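Local atomic coordinates of hypothetical protein (Bacteroides caccae, PDB entry 4M8R), a protein that is of unknown function but joins an N-terminal Ig-like domain to a WD40-like, propeller-type domain, both assigned to the DUF4784 family. Residues A[11-16]-A[92-97]; A[309-314]-A[324-329]. All coordinates share one frame; numbering follows the deposited sequence.

Contact 1 of 2, residues A[11-16]-A[92-97]; sequences ILVTNA and IFLNRA
The guanidinium of R96 has the side chain of L12 over one face, with L12 CG 4.2 Å above the plane and displaced toward the rim, while the carbonyl oxygen of L12 sits at its edge, in plane. The same residue thus supplies an apolar lid and a polar anchor. R96 NH2 donates to L12 O over 2.6 Å, a short but bent bond with 141° at the hydrogen. The donor meets the C=O at 111°, tilted from the carbonyl plane, so it approaches the oxygen from the flank. R96 reaches this oxygen because CG stands anti to the backbone N (chi1 176°) and the chain then bends at chi2 and chi3. The two side chains lie alongside each other, running opposite ways, and L12 CD1 comes to 4.0 Å from R96 CB.

In this Ig-like, E-set domain, the loop leading into the outermost strand 16-18 is tied to the end of strand 88-96 by the R96 side chain, which grips a backbone carbonyl, and by aliphatic contacts, with no strand pairing between them; even the nearest CA atoms, those of L12 and R96, are 7.6 Å apart. A salt bridge from R96 NH1 to D42 holds the other end nitrogen, which fixes the rotation of the group. Replacing R96 by an alanine is likely to leave L12 O without this donor, D42 without this cationic partner and the loop less firmly tethered.

Beside the arginine, V13 and L94 meet tip to tip: L94 CD2 lies 3.7 Å from V13 CG1 and equally near CG2, nestling against the fork of the valine. L12 CB closes on the same methyl at 4.0 Å. F38 touches both V13 and L94, and M101 of strand 99-108 packs against V13.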
ATOM      1  N   ILE A  11     -37.122  22.810  11.532  1.00 91.46           N
ATOM      2  CA  ILE A  11     -37.044  22.765  10.069  1.00 81.91           C
ATOM      3  C   ILE A  11     -36.348  24.047   9.622  1.00 75.39           C
ATOM      4  O   ILE A  11     -36.803  25.141   9.949  1.00 78.76           O
ATOM      5  CB  ILE A  11     -38.441  22.696   9.416  1.00 81.57           C
ATOM      6  CG1 ILE A  11     -39.220  21.472   9.917  1.00 82.79           C
ATOM      7  CG2 ILE A  11     -38.318  22.655   7.898  1.00 78.84           C
ATOM      8  CD1 ILE A  11     -40.720  21.588   9.741  1.00 84.55           C
ATOM      9  N   LEU A  12     -35.256  23.920   8.879  1.00 66.77           N
ATOM     10  CA  LEU A  12     -34.429  25.080   8.545  1.00 63.05           C
ATOM     11  C   LEU A  12     -35.106  26.016   7.544  1.00 63.15           C
ATOM     12  O   LEU A  12     -35.112  27.236   7.730  1.00 62.31           O
ATOM     13  CB  LEU A  12     -33.071  24.633   8.000  1.00 59.32           C
ATOM     14  CG  LEU A  12     -32.217  23.753   8.921  1.00 58.81           C
ATOM     15  CD1 LEU A  12     -30.858  23.496   8.291  1.00 56.72           C
ATOM     16  CD2 LEU A  12     -32.054  24.376  10.299  1.00 60.29           C
ATOM     17  N   VAL A  13     -35.663  25.440   6.483  1.00 60.54           N
ATOM     18  CA  VAL A  13     -36.296  26.215   5.421  1.00 59.09           C
ATOM     19  C   VAL A  13     -37.527  25.485   4.905  1.00 59.24           C
ATOM     20  O   VAL A  13     -37.568  24.255   4.874  1.00 59.73           O
ATOM     21  CB  VAL A  13     -35.326  26.499   4.244  1.00 57.70           C
ATOM     22  CG1 VAL A  13     -34.249  27.496   4.653  1.00 58.21           C
ATOM     23  CG2 VAL A  13     -34.686  25.218   3.724  1.00 55.73           C
ATOM     24  N   THR A  14     -38.521  26.259   4.493  1.00 60.39           N
ATOM     25  CA  THR A  14     -39.788  25.718   4.024  1.00 61.03           C
ATOM     26  C   THR A  14     -39.921  25.913   2.520  1.00 61.03           C
ATOM     27  O   THR A  14     -39.244  26.771   1.938  1.00 59.52           O
ATOM     28  CB  THR A  14     -40.947  26.424   4.730  1.00 64.60           C
ATOM     29  OG1 THR A  14     -40.691  27.835   4.752  1.00 66.93           O
ATOM     30  CG2 THR A  14     -41.082  25.911   6.158  1.00 64.95           C
ATOM     31  N   ASN A  15     -40.784  25.106   1.895  1.00 60.10           N
ATOM     32  CA  ASN A  15     -41.000  25.146   0.444  1.00 58.69           C
ATOM     33  C   ASN A  15     -39.685  25.115  -0.325  1.00 55.61           C
ATOM     34  O   ASN A  15     -39.515  25.832  -1.313  1.00 56.20           O
ATOM     35  CB  ASN A  15     -41.787  26.395   0.058  1.00 61.08           C
ATOM     36  CG  ASN A  15     -43.041  26.558   0.877  1.00 64.80           C
ATOM     37  OD1 ASN A  15     -43.175  27.516   1.635  1.00 67.66           O
ATOM     38  ND2 ASN A  15     -43.959  25.607   0.750  1.00 65.45           N
ATOM     39  N   ALA A  16     -38.760  24.281   0.139  1.00 51.85           N
ATOM     40  CA  ALA A  16     -37.403  24.277  -0.376  1.00 49.53           C
ATOM     41  C   ALA A  16     -37.148  23.121  -1.324  1.00 47.26           C
ATOM     42  O   ALA A  16     -37.894  22.148  -1.361  1.00 47.32           O
ATOM     43  CB  ALA A  16     -36.413  24.231   0.778  1.00 50.07           C
ATOM     44  N   ILE A  92     -27.549  17.044  -1.670  1.00 36.83           N
ATOM     45  CA  ILE A  92     -27.245  18.430  -1.337  1.00 37.19           C
ATOM     46  C   ILE A  92     -27.947  18.810  -0.040  1.00 38.54           C
ATOM     47  O   ILE A  92     -29.169  18.695   0.067  1.00 39.86           O
ATOM     48  CB  ILE A  92     -27.695  19.361  -2.478  1.00 38.86           C
ATOM     49  CG1 ILE A  92     -26.993  18.965  -3.777  1.00 38.59           C
ATOM     50  CG2 ILE A  92     -27.393  20.817  -2.154  1.00 40.78           C
ATOM     51  CD1 ILE A  92     -27.561  19.627  -5.010  1.00 40.72           C
ATOM     52  N   PHE A  93     -27.164  19.260   0.940  1.00 40.18           N
ATOM     53  CA  PHE A  93     -27.670  19.577   2.273  1.00 40.95           C
ATOM     54  C   PHE A  93     -27.493  21.049   2.615  1.00 41.60           C
ATOM     55  O   PHE A  93     -26.435  21.625   2.369  1.00 41.77           O
ATOM     56  CB  PHE A  93     -26.911  18.767   3.330  1.00 40.58           C
ATOM     57  CG  PHE A  93     -27.095  17.286   3.217  1.00 39.27           C
ATOM     58  CD1 PHE A  93     -28.148  16.655   3.860  1.00 40.16           C
ATOM     59  CD2 PHE A  93     -26.201  16.518   2.487  1.00 37.46           C
ATOM     60  CE1 PHE A  93     -28.312  15.287   3.767  1.00 40.53           C
ATOM     61  CE2 PHE A  93     -26.361  15.147   2.388  1.00 37.50           C
ATOM     62  CZ  PHE A  93     -27.418  14.531   3.029  1.00 39.22           C
ATOM     63  N   LEU A  94     -28.516  21.645   3.216  1.00 42.76           N
ATOM     64  CA  LEU A  94     -28.371  22.957   3.838  1.00 43.38           C
ATOM     65  C   LEU A  94     -27.753  22.766   5.220  1.00 44.25           C
ATOM     66  O   LEU A  94     -28.235  21.957   6.007  1.00 44.16           O
ATOM     67  CB  LEU A  94     -29.724  23.643   3.982  1.00 44.05           C
ATOM     68  CG  LEU A  94     -29.679  25.085   4.494  1.00 45.36           C
ATOM     69  CD1 LEU A  94     -28.910  25.976   3.535  1.00 44.61           C
ATOM     70  CD2 LEU A  94     -31.090  25.615   4.706  1.00 47.83           C
ATOM     71  N   ASN A  95     -26.689  23.511   5.505  1.00 45.69           N
ATOM     72  CA  ASN A  95     -25.966  23.391   6.770  1.00 48.21           C
ATOM     73  C   ASN A  95     -26.047  24.700   7.546  1.00 49.19           C
ATOM     74  O   ASN A  95     -25.417  25.686   7.167  1.00 46.96           O
ATOM     75  CB  ASN A  95     -24.502  23.005   6.496  1.00 47.68           C
ATOM     76  CG  ASN A  95     -23.693  22.783   7.764  1.00 51.18           C
ATOM     77  OD1 ASN A  95     -24.226  22.789   8.874  1.00 59.56           O
ATOM     78  ND2 ASN A  95     -22.389  22.587   7.600  1.00 48.99           N
ATOM     79  N   ARG A  96     -26.839  24.707   8.616  1.00 51.64           N
ATOM     80  CA  ARG A  96     -26.945  25.862   9.502  1.00 55.57           C
ATOM     81  C   ARG A  96     -26.306  25.528  10.847  1.00 59.06           C
ATOM     82  O   ARG A  96     -26.959  24.959  11.724  1.00 60.55           O
ATOM     83  CB  ARG A  96     -28.417  26.283   9.672  1.00 57.09           C
ATOM     84  CG  ARG A  96     -28.639  27.432  10.655  1.00 57.31           C
ATOM     85  CD  ARG A  96     -29.505  28.541  10.084  1.00 58.60           C
ATOM     86  NE  ARG A  96     -30.933  28.220  10.075  1.00 59.69           N
ATOM     87  CZ  ARG A  96     -31.744  28.280   9.018  1.00 56.24           C
ATOM     88  NH1 ARG A  96     -31.309  28.646   7.815  1.00 54.55           N
ATOM     89  NH2 ARG A  96     -33.022  27.966   9.171  1.00 56.63           N
ATOM     90  N   ALA A  97     -25.032  25.893  10.997  1.00 62.94           N
ATOM     91  CA  ALA A  97     -24.247  25.582  12.198  1.00 65.52           C
ATOM     92  C   ALA A  97     -24.176  24.062  12.416  1.00 67.87           C
ATOM     93  O   ALA A  97     -23.610  23.345  11.589  1.00 69.07           O
ATOM     94  CB  ALA A  97     -24.810  26.313  13.416  1.00 67.47           C
TER

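Contact 2 of 2, residues A[309-314]-A[324-329]; sequences FGMALP and QKKVGY
Three backbone hydrogen bonds join F309-P314 to Q324-Y329. The pair F309 and K326 is bonded in both directions: F309 N reaches K326 O at 2.8 Å and is almost straight (173°), whereas K326 N reaches F309 O at 3.2 Å and is more bent. Just beyond the strand end, M311 N donates to Q324 O over 3.0 Å, carrying the attachment past the non-hydrogen-bonded pair G310 and K325 into the loop.

Around these bonds the side chains pack. K326 O also lies at the edge of the F309 ring, 3.9 Å from CD1. The selenomethionine M311, its end folded back by chi2 -58° and chi3 -64°, runs slantwise across the K326 chain and brings its CE within 4.0 Å of K326 CE, while its CG rests 3.9 Å from K325 CA. W400 packs on M311 and K326 and meets the F309 ring edge-to-face; G53 of the third subunit also packs on M311 and K326. K325 starts on the face of G310, but its end turns elsewhere, NZ being hydrogen-bonded to G202 O and F264 O.

Strand 303-310 is outermost in a four-stranded antiparallel sheet, consistent with one propeller blade, and strand 325-333 lies between it and strand 340-348.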
ATOM      1  N   PHE A 309      16.801  14.421 -10.384  1.00 50.57           N
ATOM      2  CA  PHE A 309      16.309  13.229 -11.071  1.00 50.71           C
ATOM      3  C   PHE A 309      15.558  12.377 -10.054  1.00 48.36           C
ATOM      4  O   PHE A 309      16.111  12.051  -9.013  1.00 47.13           O
ATOM      5  CB  PHE A 309      17.469  12.383 -11.597  1.00 53.16           C
ATOM      6  CG  PHE A 309      18.189  12.973 -12.772  1.00 54.14           C
ATOM      7  CD1 PHE A 309      19.227  13.868 -12.584  1.00 55.23           C
ATOM      8  CD2 PHE A 309      17.858  12.592 -14.066  1.00 54.47           C
ATOM      9  CE1 PHE A 309      19.909  14.395 -13.671  1.00 57.16           C
ATOM     10  CE2 PHE A 309      18.533  13.116 -15.155  1.00 56.31           C
ATOM     11  CZ  PHE A 309      19.563  14.020 -14.958  1.00 57.52           C
ATOM     12  N   GLY A 310      14.313  12.024 -10.350  1.00 47.29           N
ATOM     13  CA  GLY A 310      13.580  11.050  -9.545  1.00 47.02           C
ATOM     14  C   GLY A 310      13.934   9.653 -10.019  1.00 49.66           C
ATOM     15  O   GLY A 310      13.622   9.289 -11.150  1.00 51.61           O
HETATM   16  N   MSE A 311      14.599   8.876  -9.164  1.00 50.97           N
HETATM   17  CA  MSE A 311      15.125   7.556  -9.551  1.00 52.58           C
HETATM   18  C   MSE A 311      14.146   6.429  -9.314  1.00 53.73           C
HETATM   19  O   MSE A 311      14.436   5.278  -9.632  1.00 54.25           O
HETATM   20  CB  MSE A 311      16.416   7.287  -8.786  1.00 53.09           C
HETATM   21  CG  MSE A 311      17.440   8.402  -8.981  1.00 53.11           C
HETATM   22 SE   MSE A 311      17.891   8.650 -10.878  0.75 53.20          SE
HETATM   23  CE  MSE A 311      18.711   6.897 -11.252  1.00 57.28           C
ATOM     24  N   ALA A 312      12.988   6.752  -8.739  1.00 54.64           N
ATOM     25  CA  ALA A 312      11.857   5.828  -8.660  1.00 56.14           C
ATOM     26  C   ALA A 312      10.568   6.634  -8.682  1.00 59.14           C
ATOM     27  O   ALA A 312      10.593   7.853  -8.507  1.00 57.48           O
ATOM     28  CB  ALA A 312      11.929   5.000  -7.391  1.00 56.12           C
ATOM     29  N   LEU A 313       9.445   5.958  -8.893  1.00 66.15           N
ATOM     30  CA  LEU A 313       8.139   6.622  -8.864  1.00 71.08           C
ATOM     31  C   LEU A 313       7.787   6.989  -7.418  1.00 77.11           C
ATOM     32  O   LEU A 313       7.991   6.176  -6.514  1.00 82.13           O
ATOM     33  CB  LEU A 313       7.057   5.716  -9.453  1.00 71.75           C
ATOM     34  CG  LEU A 313       7.263   5.262 -10.903  1.00 76.07           C
ATOM     35  CD1 LEU A 313       6.324   4.112 -11.245  1.00 79.82           C
ATOM     36  CD2 LEU A 313       7.070   6.417 -11.873  1.00 75.08           C
ATOM     37  N   PRO A 314       7.277   8.215  -7.188  1.00 85.47           N
ATOM     38  CA  PRO A 314       6.852   8.588  -5.833  1.00 92.59           C
ATOM     39  C   PRO A 314       5.517   7.941  -5.446  1.00102.06           C
ATOM     40  O   PRO A 314       4.756   7.520  -6.323  1.00103.22           O
ATOM     41  CB  PRO A 314       6.719  10.112  -5.911  1.00 85.00           C
ATOM     42  CG  PRO A 314       6.434  10.400  -7.344  1.00 80.40           C
ATOM     43  CD  PRO A 314       7.105   9.323  -8.149  1.00 80.96           C
ATOM     44  N   GLN A 324      13.776   8.656  -3.551  1.00 60.72           N
ATOM     45  CA  GLN A 324      15.176   8.512  -3.959  1.00 60.30           C
ATOM     46  C   GLN A 324      15.512   9.348  -5.188  1.00 55.88           C
ATOM     47  O   GLN A 324      14.778   9.339  -6.169  1.00 53.57           O
ATOM     48  CB  GLN A 324      15.508   7.039  -4.197  1.00 63.70           C
ATOM     49  CG  GLN A 324      15.648   6.260  -2.896  1.00 68.06           C
ATOM     50  CD  GLN A 324      15.310   4.789  -3.022  1.00 71.15           C
ATOM     51  OE1 GLN A 324      16.094   3.925  -2.627  1.00 76.36           O
ATOM     52  NE2 GLN A 324      14.127   4.495  -3.554  1.00 69.46           N
ATOM     53  N   LYS A 325      16.624  10.071  -5.127  1.00 55.48           N
ATOM     54  CA  LYS A 325      16.961  11.034  -6.172  1.00 53.67           C
ATOM     55  C   LYS A 325      18.417  11.492  -6.169  1.00 55.13           C
ATOM     56  O   LYS A 325      19.125  11.377  -5.174  1.00 57.78           O
ATOM     57  CB  LYS A 325      16.034  12.254  -6.080  1.00 51.94           C
ATOM     58  CG  LYS A 325      15.868  12.788  -4.675  1.00 53.86           C
ATOM     59  CD  LYS A 325      14.751  13.811  -4.543  1.00 51.18           C
ATOM     60  CE  LYS A 325      14.302  13.885  -3.089  1.00 53.33           C
ATOM     61  NZ  LYS A 325      14.266  15.278  -2.583  1.00 53.55           N
ATOM     62  N   LYS A 326      18.845  11.990  -7.325  1.00 54.94           N
ATOM     63  CA  LYS A 326      20.126  12.660  -7.484  1.00 56.27           C
ATOM     64  C   LYS A 326      19.815  14.107  -7.826  1.00 53.08           C
ATOM     65  O   LYS A 326      19.019  14.370  -8.723  1.00 50.92           O
ATOM     66  CB  LYS A 326      20.931  12.013  -8.610  1.00 58.49           C
ATOM     67  CG  LYS A 326      21.359  10.585  -8.307  1.00 62.51           C
ATOM     68  CD  LYS A 326      21.670   9.808  -9.578  1.00 64.36           C
ATOM     69  CE  LYS A 326      21.917   8.332  -9.291  1.00 67.90           C
ATOM     70  NZ  LYS A 326      23.208   8.088  -8.592  1.00 72.11           N
ATOM     71  N   VAL A 327      20.421  15.042  -7.103  1.00 53.66           N
ATOM     72  CA  VAL A 327      20.163  16.461  -7.326  1.00 51.96           C
ATOM     73  C   VAL A 327      21.439  17.211  -7.649  1.00 53.09           C
ATOM     74  O   VAL A 327      22.538  16.772  -7.316  1.00 54.41           O
ATOM     75  CB  VAL A 327      19.483  17.126  -6.111  1.00 51.88           C
ATOM     76  CG1 VAL A 327      18.306  16.281  -5.641  1.00 51.31           C
ATOM     77  CG2 VAL A 327      20.470  17.347  -4.977  1.00 55.24           C
ATOM     78  N   GLY A 328      21.275  18.361  -8.287  1.00 52.58           N
ATOM     79  CA  GLY A 328      22.407  19.197  -8.620  1.00 55.04           C
ATOM     80  C   GLY A 328      22.025  20.533  -9.209  1.00 54.40           C
ATOM     81  O   GLY A 328      20.873  20.967  -9.119  1.00 51.74           O
ATOM     82  N   TYR A 329      23.022  21.175  -9.810  1.00 57.36           N
ATOM     83  CA  TYR A 329      22.893  22.495 -10.398  1.00 57.78           C
ATOM     84  C   TYR A 329      23.276  22.449 -11.875  1.00 57.52           C
ATOM     85  O   TYR A 329      24.298  21.860 -12.237  1.00 58.34           O
ATOM     86  CB  TYR A 329      23.838  23.460  -9.691  1.00 61.41           C
ATOM     87  CG  TYR A 329      23.379  23.961  -8.336  1.00 62.38           C
ATOM     88  CD1 TYR A 329      22.309  24.842  -8.223  1.00 61.04           C
ATOM     89  CD2 TYR A 329      24.058  23.605  -7.172  1.00 65.85           C
ATOM     90  CE1 TYR A 329      21.905  25.328  -6.991  1.00 62.45           C
ATOM     91  CE2 TYR A 329      23.662  24.088  -5.935  1.00 67.25           C
ATOM     92  CZ  TYR A 329      22.585  24.950  -5.850  1.00 66.15           C
ATOM     93  OH  TYR A 329      22.188  25.442  -4.625  1.00 68.88           O
TER

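How the contacts relate
Contacts 1 and 2 lie in different domains, the Ig-like and the WD40-like, on opposite sides of the chain's centre; their centres are 51 Å apart and they share no strand. Neither is wholly core: each mixes buried with partly exposed residues, though contact 1 is much the more peripheral, about 37 Å from the chain's centre against 18 Å for contact 2. Their chemistry differs with the elements they join: an arginine and aliphatic contacts fasten loop to strand in contact 1, whereas main-chain bonds pair neighbouring strands in contact 2. At contact 2 touching residues themselves pack on the third subunit; near contact 1 the second subunit meets residues of 92-97 that do not touch 11-16.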